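Local coordinates for protein pullulanase (Bacillus acidopullulyticus, PDB 2WAN) that hydrolyses alpha-1,6-glucosidic linkages in pullulan and, as a debranching enzyme, probably in starch-derived polysaccharides as well, at residues Thr327-Trp332 with Leu367-Asn372; Asn320-Asp325 with Gly406-Leu411; Val339-Tyr344 with Lys353-Gln358. All blocks are in the same frame, centred on the assembly; numbering follows the deposited sequence.

In the fold
All three interactions lie in one antiparallel sheet system, in a region whose sequence belongs largely to carbohydrate-binding module 48. Along the chain they are nested: interaction 3, a hairpin, falls inside the loop closed by interaction 1, which falls inside the loop closed by interaction 2. Centres are about 9 Å apart for interactions 1 and 2 and for 1 and 3, and about 16 Å for 2 and 3. Strand pairing runs 319-322, 326-332, 364-370, 353-359, 338-344, 377-383, 406-407, and interaction 2 brings the two ends of this order together through side chains and water. Phe329 and Val369 meet Leu341, Tyr322 reaches Asn372, and the nested contacts draw segments 81 residues apart onto one sheet.

Interaction 1: Thr327-Trp332 with Leu367-Asn372; sequences TSFRVW and LQVSGN
Phe329 and Val369 share one face of the sheet, where the phenyl ring slants across the valine and CE1 comes 3.7 Å from Val369 CG2. With its CG opposite the carbonyl carbon (chi1 -58°), Phe329 holds its ring on the side of its own backbone N, and CD1 meets Leu367 O at the ring edge, in plane, at 3.6 Å. Leu341 of a nearby strand packs on both Phe329 and Val369, and Tyr378 meets the ring edge-to-face. The two strands belong to the beta sandwich expected of a carbohydrate-binding module 48, and their directions differ by 159°, close to antiparallel. Thr327 with Val369 and Phe329 with Leu367 form hydrogen-bonded pairs, each joined by two backbone bonds; the straightest runs from Val369 N to Thr327 O (2.9 Å, 171°). Between them Ser328 and Gln368 make a non-hydrogen-bonded pair whose side chains occupy the other face. There Ser328 OG rests 3.6 Å from Gln368 CG in one of two glutamine conformers, so this contact is tentative. Beyond the end of strand 364-370, a water accepts from Thr327 OG1 at 2.7 Å and donates to Gly371 O at 2.6 Å.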
loop_
_atom_site.group_PDB
_atom_site.type_symbol
_atom_site.label_atom_id
_atom_site.label_comp_id
_atom_site.label_asym_id
_atom_site.label_seq_id
_atom_site.Cartn_x
_atom_site.Cartn_y
_atom_site.Cartn_z
ATOM N N THR A 327 -14.374 -26.152 -20.388
ATOM C CA THR A 327 -13.915 -24.969 -19.641
ATOM C C THR A 327 -15.143 -24.155 -19.203
ATOM O O THR A 327 -16.055 -23.927 -19.990
ATOM C CB THR A 327 -12.918 -24.104 -20.475
ATOM O OG1 THR A 327 -11.721 -24.847 -20.736
ATOM C CG2 THR A 327 -12.547 -22.823 -19.727
ATOM N N SER A 328 -15.170 -23.743 -17.938
ATOM C CA SER A 328 -16.241 -22.889 -17.421
ATOM C C SER A 328 -15.723 -21.471 -17.222
ATOM O O SER A 328 -14.575 -21.278 -16.789
ATOM C CB SER A 328 -16.766 -23.422 -16.092
ATOM O OG SER A 328 -17.346 -24.707 -16.276
ATOM N N PHE A 329 -16.586 -20.501 -17.522
ATOM C CA PHE A 329 -16.246 -19.080 -17.466
ATOM C C PHE A 329 -17.229 -18.413 -16.526
ATOM O O PHE A 329 -18.408 -18.790 -16.472
ATOM C CB PHE A 329 -16.338 -18.434 -18.847
ATOM C CG PHE A 329 -15.450 -19.081 -19.885
ATOM C CD1 PHE A 329 -15.841 -20.256 -20.537
ATOM C CD2 PHE A 329 -14.218 -18.505 -20.216
ATOM C CE1 PHE A 329 -15.017 -20.845 -21.503
ATOM C CE2 PHE A 329 -13.389 -19.078 -21.187
ATOM C CZ PHE A 329 -13.793 -20.260 -21.832
ATOM N N ARG A 330 -16.739 -17.438 -15.763
ATOM C CA ARG A 330 -17.610 -16.644 -14.898
ATOM C C ARG A 330 -17.035 -15.256 -14.718
ATOM O O ARG A 330 -15.827 -15.104 -14.479
ATOM C CB ARG A 330 -17.840 -17.299 -13.529
ATOM C CG ARG A 330 -19.007 -16.625 -12.758
ATOM C CD ARG A 330 -19.233 -17.209 -11.374
ATOM N NE ARG A 330 -19.761 -18.580 -11.399
ATOM C CZ ARG A 330 -21.056 -18.894 -11.348
ATOM N NH1 ARG A 330 -21.979 -17.944 -11.287
ATOM N NH2 ARG A 330 -21.427 -20.166 -11.358
ATOM N N VAL A 331 -17.900 -14.252 -14.876
ATOM C CA VAL A 331 -17.507 -12.839 -14.765
ATOM C C VAL A 331 -18.574 -12.068 -13.989
ATOM O O VAL A 331 -19.777 -12.333 -14.142
ATOM C CB VAL A 331 -17.261 -12.191 -16.172
ATOM C CG1 VAL A 331 -18.556 -12.171 -17.024
ATOM C CG2 VAL A 331 -16.662 -10.782 -16.046
ATOM N N TRP A 332 -18.136 -11.127 -13.146
ATOM C CA TRP A 332 -19.050 -10.278 -12.384
ATOM C C TRP A 332 -19.369 -9.011 -13.170
ATOM O O TRP A 332 -18.485 -8.197 -13.435
ATOM C CB TRP A 332 -18.429 -9.928 -11.020
ATOM C CG TRP A 332 -19.383 -9.232 -10.065
ATOM C CD1 TRP A 332 -20.509 -9.759 -9.489
ATOM C CD2 TRP A 332 -19.267 -7.892 -9.579
ATOM N NE1 TRP A 332 -21.109 -8.813 -8.671
ATOM C CE2 TRP A 332 -20.362 -7.663 -8.707
ATOM C CE3 TRP A 332 -18.333 -6.863 -9.782
ATOM C CZ2 TRP A 332 -20.551 -6.437 -8.047
ATOM C CZ3 TRP A 332 -18.525 -5.646 -9.134
ATOM C CH2 TRP A 332 -19.627 -5.445 -8.277
ATOM N N LEU A 367 -20.806 -19.472 -18.119
ATOM C CA LEU A 367 -20.987 -20.399 -19.241
ATOM C C LEU A 367 -20.026 -21.567 -19.156
ATOM O O LEU A 367 -18.828 -21.380 -18.890
ATOM C CB LEU A 367 -20.808 -19.693 -20.590
ATOM C CG LEU A 367 -21.212 -20.502 -21.828
ATOM C CD1 LEU A 367 -22.729 -20.785 -21.789
ATOM C CD2 LEU A 367 -20.835 -19.744 -23.095
ATOM N N GLN A 368 -20.554 -22.771 -19.373
ATOM C CA GLN A 368 -19.709 -23.942 -19.566
ATOM C C GLN A 368 -19.635 -24.250 -21.059
ATOM O O GLN A 368 -20.662 -24.335 -21.736
ATOM C CB GLN A 368 -20.243 -25.148 -18.786
ATOM C CG GLN A 368 -19.288 -26.339 -18.787
ATOM C CD GLN A 368 -19.826 -27.539 -18.031
ATOM O OE1 GLN A 368 -19.653 -28.685 -18.456
ATOM N NE2 GLN A 368 -20.484 -27.285 -16.906
ATOM N N VAL A 369 -18.418 -24.407 -21.557
ATOM C CA VAL A 369 -18.169 -24.723 -22.958
ATOM C C VAL A 369 -17.534 -26.103 -23.044
ATOM O O VAL A 369 -16.452 -26.327 -22.507
ATOM C CB VAL A 369 -17.265 -23.661 -23.633
ATOM C CG1 VAL A 369 -17.120 -23.951 -25.131
ATOM C CG2 VAL A 369 -17.823 -22.252 -23.403
ATOM N N SER A 370 -18.232 -27.031 -23.708
ATOM C CA SER A 370 -17.733 -28.393 -23.852
ATOM C C SER A 370 -16.580 -28.460 -24.844
ATOM O O SER A 370 -16.512 -27.689 -25.813
ATOM C CB SER A 370 -18.856 -29.344 -24.278
ATOM O OG SER A 370 -19.428 -28.911 -25.495
ATOM N N GLY A 371 -15.661 -29.380 -24.588
ATOM C CA GLY A 371 -14.499 -29.524 -25.453
ATOM C C GLY A 371 -13.213 -29.085 -24.783
ATOM O O GLY A 371 -13.227 -28.570 -23.663
ATOM N N ASN A 372 -12.103 -29.300 -25.480
ATOM C CA ASN A 372 -10.781 -29.002 -24.944
ATOM C C ASN A 372 -10.351 -27.650 -25.478
ATOM O O ASN A 372 -9.993 -27.526 -26.653
ATOM C CB ASN A 372 -9.778 -30.092 -25.351
ATOM C CG ASN A 372 -8.429 -29.959 -24.642
ATOM O OD1 ASN A 372 -8.073 -28.890 -24.134
ATOM N ND2 ASN A 372 -7.674 -31.050 -24.600
HETATM O O HOH W 1 -11.681 -27.215 -22.086
HETATM O O HOH W 2 -19.611 -25.247 -15.138
#

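Interaction 2: Asn320-Asp325 with Gly406-Leu411; sequences NVYSKD and GMIVDL
Tyr322 lies along the extended 408-410 loop, meeting Ile408 CG2, Val409 O and Asp410 CB obliquely. The contact lies in the beta sandwich formed around the carbohydrate-binding module 48 sequence, where strand 319-322 pairs with 326-332 and strand 406-407 with 377-383. The two segments thus meet through side chains and water, without pairing as neighbouring strands. CG of the tyrosine lies anti to the backbone N (chi1 170°), which sets the ring alongside Ile408 and Asp410. On one half of the ring CD1 lies 3.9 Å from Ile408 CG2, the two side chains crossing at about a right angle. On the other half CE2 approaches Asp410 CB at 3.8 Å, with ring and carboxylate planes turned 34° apart. Nearer the root, Tyr322 CB sits 3.8 Å from Val409 O. The phenol OH is bound beyond the segments by Asn372 OD1, and Thr327 and Glu374 also touch the side chain. Replacing the tyrosine with an alanine would probably open a gap beside Ile408 and Asp410 and leave Asn372 OD1 without its phenol partner. Asn320 continues the contact: its ND2 lies 3.8 Å from Ile408 CG2, the same methyl that meets the tyrosine. CG of Asn320 is wedged between its backbone N and carbonyl carbon (chi1 67°), and each end of the amide meets its own water, a donor at OD1 and an acceptor at ND2, which is consistent with the modelled orientation. One water donates to Asn320 OD1 and also to Met407 O, the latter at 2.8 Å. The other accepts twice, from Asn320 ND2 at 2.6 Å and from Val409 N at 3.1 Å.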
loop_
_atom_site.group_PDB
_atom_site.type_symbol
_atom_site.label_atom_id
_atom_site.label_comp_id
_atom_site.label_asym_id
_atom_site.label_seq_id
_atom_site.Cartn_x
_atom_site.Cartn_y
_atom_site.Cartn_z
ATOM N N ASN A 320 -11.623 -18.328 -15.802
ATOM C CA ASN A 320 -11.861 -19.596 -16.506
ATOM C C ASN A 320 -11.316 -20.761 -15.694
ATOM O O ASN A 320 -10.287 -20.640 -15.017
ATOM C CB ASN A 320 -11.298 -19.586 -17.940
ATOM C CG ASN A 320 -9.773 -19.513 -17.978
ATOM O OD1 ASN A 320 -9.180 -18.413 -18.015
ATOM N ND2 ASN A 320 -9.130 -20.673 -17.973
ATOM N N VAL A 321 -12.036 -21.873 -15.720
ATOM C CA VAL A 321 -11.610 -23.074 -15.004
ATOM C C VAL A 321 -11.513 -24.164 -16.052
ATOM O O VAL A 321 -12.534 -24.636 -16.567
ATOM C CB VAL A 321 -12.595 -23.478 -13.889
ATOM C CG1 VAL A 321 -12.136 -24.795 -13.217
ATOM C CG2 VAL A 321 -12.720 -22.354 -12.850
ATOM N N TYR A 322 -10.278 -24.521 -16.391
ATOM C CA TYR A 322 -9.979 -25.449 -17.481
ATOM C C TYR A 322 -9.966 -26.926 -17.063
ATOM O O TYR A 322 -9.368 -27.297 -16.036
ATOM C CB TYR A 322 -8.619 -25.107 -18.126
ATOM C CG TYR A 322 -8.163 -26.192 -19.087
ATOM C CD1 TYR A 322 -8.669 -26.252 -20.386
ATOM C CD2 TYR A 322 -7.275 -27.183 -18.675
ATOM C CE1 TYR A 322 -8.279 -27.281 -21.262
ATOM C CE2 TYR A 322 -6.879 -28.206 -19.537
ATOM C CZ TYR A 322 -7.384 -28.240 -20.826
ATOM O OH TYR A 322 -6.992 -29.261 -21.668
ATOM N N SER A 323 -10.597 -27.760 -17.890
ATOM C CA SER A 323 -10.399 -29.208 -17.838
ATOM C C SER A 323 -10.314 -29.768 -19.250
ATOM O O SER A 323 -10.700 -29.109 -20.217
ATOM C CB SER A 323 -11.521 -29.903 -17.039
ATOM O OG SER A 323 -12.725 -29.966 -17.791
ATOM N N LYS A 324 -9.835 -31.001 -19.379
ATOM C CA LYS A 324 -9.749 -31.607 -20.693
ATOM C C LYS A 324 -11.115 -31.651 -21.396
ATOM O O LYS A 324 -11.197 -31.408 -22.599
ATOM C CB LYS A 324 -9.118 -33.002 -20.593
ATOM C CG LYS A 324 -8.160 -33.335 -21.730
ATOM C CD LYS A 324 -7.523 -34.717 -21.534
ATOM C CE LYS A 324 -8.545 -35.844 -21.683
ATOM N NZ LYS A 324 -9.149 -35.885 -23.051
ATOM N N ASP A 325 -12.179 -31.926 -20.634
ATOM C CA ASP A 325 -13.538 -32.107 -21.179
ATOM C C ASP A 325 -14.364 -30.840 -21.412
ATOM O O ASP A 325 -15.274 -30.850 -22.245
ATOM C CB ASP A 325 -14.356 -33.049 -20.279
ATOM C CG ASP A 325 -13.817 -34.477 -20.273
ATOM O OD1 ASP A 325 -13.223 -34.909 -21.284
ATOM O OD2 ASP A 325 -13.996 -35.172 -19.250
ATOM N N GLY A 406 -7.419 -12.783 -23.620
ATOM C CA GLY A 406 -7.033 -13.735 -22.568
ATOM C C GLY A 406 -6.738 -15.084 -23.205
ATOM O O GLY A 406 -7.203 -15.354 -24.316
ATOM N N MET A 407 -5.954 -15.918 -22.522
ATOM C CA MET A 407 -5.605 -17.235 -23.056
ATOM C C MET A 407 -5.944 -18.316 -22.035
ATOM O O MET A 407 -5.579 -18.207 -20.872
ATOM C CB MET A 407 -4.122 -17.290 -23.408
ATOM C CG MET A 407 -3.684 -18.581 -24.108
ATOM S SD MET A 407 -1.907 -18.532 -24.398
ATOM C CE MET A 407 -1.715 -20.043 -25.335
ATOM N N ILE A 408 -6.649 -19.356 -22.479
ATOM C CA ILE A 408 -7.020 -20.474 -21.621
ATOM C C ILE A 408 -5.872 -21.488 -21.640
ATOM O O ILE A 408 -5.437 -21.936 -22.727
ATOM C CB ILE A 408 -8.299 -21.152 -22.146
ATOM C CG1 ILE A 408 -9.480 -20.175 -22.119
ATOM C CG2 ILE A 408 -8.615 -22.427 -21.333
ATOM C CD1 ILE A 408 -10.343 -20.236 -23.336
ATOM N N VAL A 409 -5.381 -21.859 -20.456
ATOM C CA VAL A 409 -4.211 -22.749 -20.379
ATOM C C VAL A 409 -4.372 -23.809 -19.294
ATOM O O VAL A 409 -5.138 -23.622 -18.330
ATOM C CB VAL A 409 -2.877 -21.945 -20.112
ATOM C CG1 VAL A 409 -2.605 -20.952 -21.250
ATOM C CG2 VAL A 409 -2.919 -21.208 -18.747
ATOM N N ASP A 410 -3.653 -24.916 -19.490
ATOM C CA ASP A 410 -3.495 -25.972 -18.490
ATOM C C ASP A 410 -2.321 -25.589 -17.573
ATOM O O ASP A 410 -1.162 -25.771 -17.947
ATOM C CB ASP A 410 -3.179 -27.280 -19.210
ATOM C CG ASP A 410 -3.031 -28.467 -18.263
ATOM O OD1 ASP A 410 -3.054 -28.284 -17.021
ATOM O OD2 ASP A 410 -2.897 -29.591 -18.788
ATOM N N LEU A 411 -2.632 -25.073 -16.381
ATOM C CA LEU A 411 -1.581 -24.606 -15.454
ATOM C C LEU A 411 -0.630 -25.722 -15.039
ATOM O O LEU A 411 0.550 -25.486 -14.904
ATOM C CB LEU A 411 -2.169 -23.923 -14.223
ATOM C CG LEU A 411 -2.751 -22.536 -14.528
ATOM C CD1 LEU A 411 -3.523 -22.034 -13.322
ATOM C CD2 LEU A 411 -1.646 -21.563 -14.927
HETATM O O HOH W 3 -6.200 -18.186 -18.133
HETATM O O HOH W 4 -6.511 -20.879 -17.783
#

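Interaction 3: Val339-Tyr344 with Lys353-Gln358; sequences VQLLLY and KQLEMQ
Met357 pushes its thioether into the hollow beside Val339 and Leu341, with SD 3.8 Å from Val339 CG1 and CG 4.1 Å from Leu341 CB. This is one flank of an antiparallel beta hairpin, strands 338-344 and 353-359, within the carbohydrate-binding module 48 sandwich. The methionine chain runs straight to SD and then bends at its last torsion (70°), tucking the methyl back; Phe329 and Tyr380 also touch this side chain. Further along the same face Leu341, Leu355 and Leu343 are staggered, touching loosely. Leu355 reaches diagonally past its direct partner Leu341, so that its CD1 lies 4.2 Å from Leu343 CD1. The other face carries Gln340, Leu342, Gln354 and Glu356. There Leu342 and Gln354 lie side by side, pointing the same way, and CD2 of the leucine slips to 3.6 Å from Gln354 CG, filling the groove along the glutamine's extended chain. Next to them the amide of Gln340 and the carboxylate of Glu356 stack as nearly parallel plates, their planes 15° apart. Glu356 can lie over its neighbour because its chain bends at the second torsion, and Asn338 ND2 holds its OE1 from outside the two segments. Between the two faces, five backbone bonds join the strands: two link Leu341 with Leu355, two link Leu343 with Lys353, and a single one runs from Met357 N to Val339 O at 3.1 Å. Leu343 N meets Lys353 O at 2.8 Å with an N-H...O angle of 170°.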
loop_
_atom_site.group_PDB
_atom_site.type_symbol
_atom_site.label_atom_id
_atom_site.label_comp_id
_atom_site.label_asym_id
_atom_site.label_seq_id
_atom_site.Cartn_x
_atom_site.Cartn_y
_atom_site.Cartn_z
ATOM N N VAL A 339 -23.976 -10.202 -21.652
ATOM C CA VAL A 339 -22.558 -10.586 -21.747
ATOM C C VAL A 339 -22.419 -11.788 -22.679
ATOM O O VAL A 339 -23.108 -12.794 -22.511
ATOM C CB VAL A 339 -21.917 -10.917 -20.368
ATOM C CG1 VAL A 339 -20.422 -11.218 -20.539
ATOM C CG2 VAL A 339 -22.093 -9.774 -19.369
ATOM N N GLN A 340 -21.546 -11.663 -23.672
ATOM C CA GLN A 340 -21.220 -12.784 -24.542
ATOM C C GLN A 340 -19.751 -13.180 -24.391
ATOM O O GLN A 340 -18.893 -12.335 -24.092
ATOM C CB GLN A 340 -21.510 -12.417 -25.991
ATOM C CG GLN A 340 -22.979 -12.083 -26.214
ATOM C CD GLN A 340 -23.367 -12.174 -27.673
ATOM O OE1 GLN A 340 -23.559 -11.159 -28.335
ATOM N NE2 GLN A 340 -23.467 -13.396 -28.183
ATOM N N LEU A 341 -19.487 -14.468 -24.597
ATOM C CA LEU A 341 -18.124 -15.007 -24.666
ATOM C C LEU A 341 -17.658 -15.041 -26.121
ATOM O O LEU A 341 -18.340 -15.623 -26.980
ATOM C CB LEU A 341 -18.095 -16.426 -24.062
ATOM C CG LEU A 341 -16.773 -17.207 -24.101
ATOM C CD1 LEU A 341 -15.747 -16.558 -23.150
ATOM C CD2 LEU A 341 -17.005 -18.666 -23.719
ATOM N N LEU A 342 -16.494 -14.439 -26.388
ATOM C CA LEU A 342 -15.877 -14.479 -27.712
ATOM C C LEU A 342 -14.679 -15.411 -27.635
ATOM O O LEU A 342 -13.756 -15.178 -26.849
ATOM C CB LEU A 342 -15.438 -13.082 -28.189
ATOM C CG LEU A 342 -16.494 -11.962 -28.124
ATOM C CD1 LEU A 342 -15.946 -10.642 -28.684
ATOM C CD2 LEU A 342 -17.719 -12.380 -28.895
ATOM N N LEU A 343 -14.734 -16.485 -28.419
ATOM C CA LEU A 343 -13.684 -17.508 -28.467
ATOM C C LEU A 343 -12.919 -17.424 -29.774
ATOM O O LEU A 343 -13.535 -17.301 -30.840
ATOM C CB LEU A 343 -14.298 -18.918 -28.332
ATOM C CG LEU A 343 -14.763 -19.332 -26.937
ATOM C CD1 LEU A 343 -15.430 -20.709 -26.987
ATOM C CD2 LEU A 343 -13.618 -19.345 -25.912
ATOM N N TYR A 344 -11.589 -17.512 -29.685
ATOM C CA TYR A 344 -10.685 -17.429 -30.832
ATOM C C TYR A 344 -9.735 -18.633 -30.824
ATOM O O TYR A 344 -9.048 -18.901 -29.825
ATOM C CB TYR A 344 -9.843 -16.148 -30.789
ATOM C CG TYR A 344 -10.630 -14.843 -30.649
ATOM C CD1 TYR A 344 -10.863 -14.027 -31.755
ATOM C CD2 TYR A 344 -11.115 -14.426 -29.399
ATOM C CE1 TYR A 344 -11.568 -12.808 -31.622
ATOM C CE2 TYR A 344 -11.831 -13.223 -29.259
ATOM C CZ TYR A 344 -12.055 -12.430 -30.375
ATOM O OH TYR A 344 -12.758 -11.253 -30.226
ATOM N N LYS A 353 -15.969 -18.419 -32.386
ATOM C CA LYS A 353 -17.288 -18.696 -31.856
ATOM C C LYS A 353 -17.712 -17.591 -30.894
ATOM O O LYS A 353 -16.929 -17.136 -30.059
ATOM C CB LYS A 353 -17.299 -20.074 -31.171
ATOM C CG LYS A 353 -18.696 -20.623 -30.901
ATOM C CD LYS A 353 -18.605 -21.996 -30.260
ATOM C CE LYS A 353 -18.695 -23.099 -31.310
ATOM N NZ LYS A 353 -18.438 -24.440 -30.714
ATOM N N GLN A 354 -18.944 -17.133 -31.062
ATOM C CA GLN A 354 -19.534 -16.168 -30.172
ATOM C C GLN A 354 -20.714 -16.814 -29.446
ATOM O O GLN A 354 -21.635 -17.338 -30.088
ATOM C CB GLN A 354 -19.964 -14.953 -30.988
ATOM C CG GLN A 354 -20.745 -13.914 -30.210
ATOM C CD GLN A 354 -20.773 -12.573 -30.914
ATOM O OE1 GLN A 354 -21.581 -11.706 -30.585
ATOM N NE2 GLN A 354 -19.879 -12.389 -31.882
ATOM N N LEU A 355 -20.681 -16.808 -28.118
ATOM C CA LEU A 355 -21.713 -17.499 -27.338
ATOM C C LEU A 355 -22.360 -16.609 -26.293
ATOM O O LEU A 355 -21.676 -15.849 -25.605
ATOM C CB LEU A 355 -21.132 -18.732 -26.644
ATOM C CG LEU A 355 -20.540 -19.817 -27.541
ATOM C CD1 LEU A 355 -19.620 -20.713 -26.743
ATOM C CD2 LEU A 355 -21.675 -20.627 -28.170
ATOM N N GLU A 356 -23.681 -16.712 -26.159
ATOM C CA GLU A 356 -24.371 -16.012 -25.090
ATOM C C GLU A 356 -24.017 -16.638 -23.731
ATOM O O GLU A 356 -24.063 -17.863 -23.567
ATOM C CB GLU A 356 -25.895 -16.053 -25.302
ATOM C CG GLU A 356 -26.430 -15.027 -26.276
ATOM C CD GLU A 356 -26.371 -13.612 -25.722
ATOM O OE1 GLU A 356 -26.347 -12.675 -26.538
ATOM O OE2 GLU A 356 -26.352 -13.442 -24.481
ATOM N N MET A 357 -23.645 -15.807 -22.763
ATOM C CA MET A 357 -23.507 -16.291 -21.388
ATOM C C MET A 357 -24.848 -16.166 -20.658
ATOM O O MET A 357 -25.776 -15.521 -21.159
ATOM C CB MET A 357 -22.374 -15.567 -20.647
ATOM C CG MET A 357 -21.022 -15.759 -21.338
ATOM S SD MET A 357 -19.623 -14.926 -20.524
ATOM C CE MET A 357 -19.452 -15.918 -19.031
ATOM N N GLN A 358 -24.934 -16.795 -19.492
ATOM C CA GLN A 358 -26.173 -16.890 -18.725
ATOM C C GLN A 358 -26.071 -16.066 -17.458
ATOM O O GLN A 358 -25.111 -16.209 -16.704
ATOM C CB GLN A 358 -26.458 -18.345 -18.338
ATOM C CG GLN A 358 -26.391 -19.358 -19.469
ATOM C CD GLN A 358 -26.286 -20.799 -18.967
ATOM O OE1 GLN A 358 -26.782 -21.141 -17.883
ATOM N NE2 GLN A 358 -25.643 -21.651 -19.762
#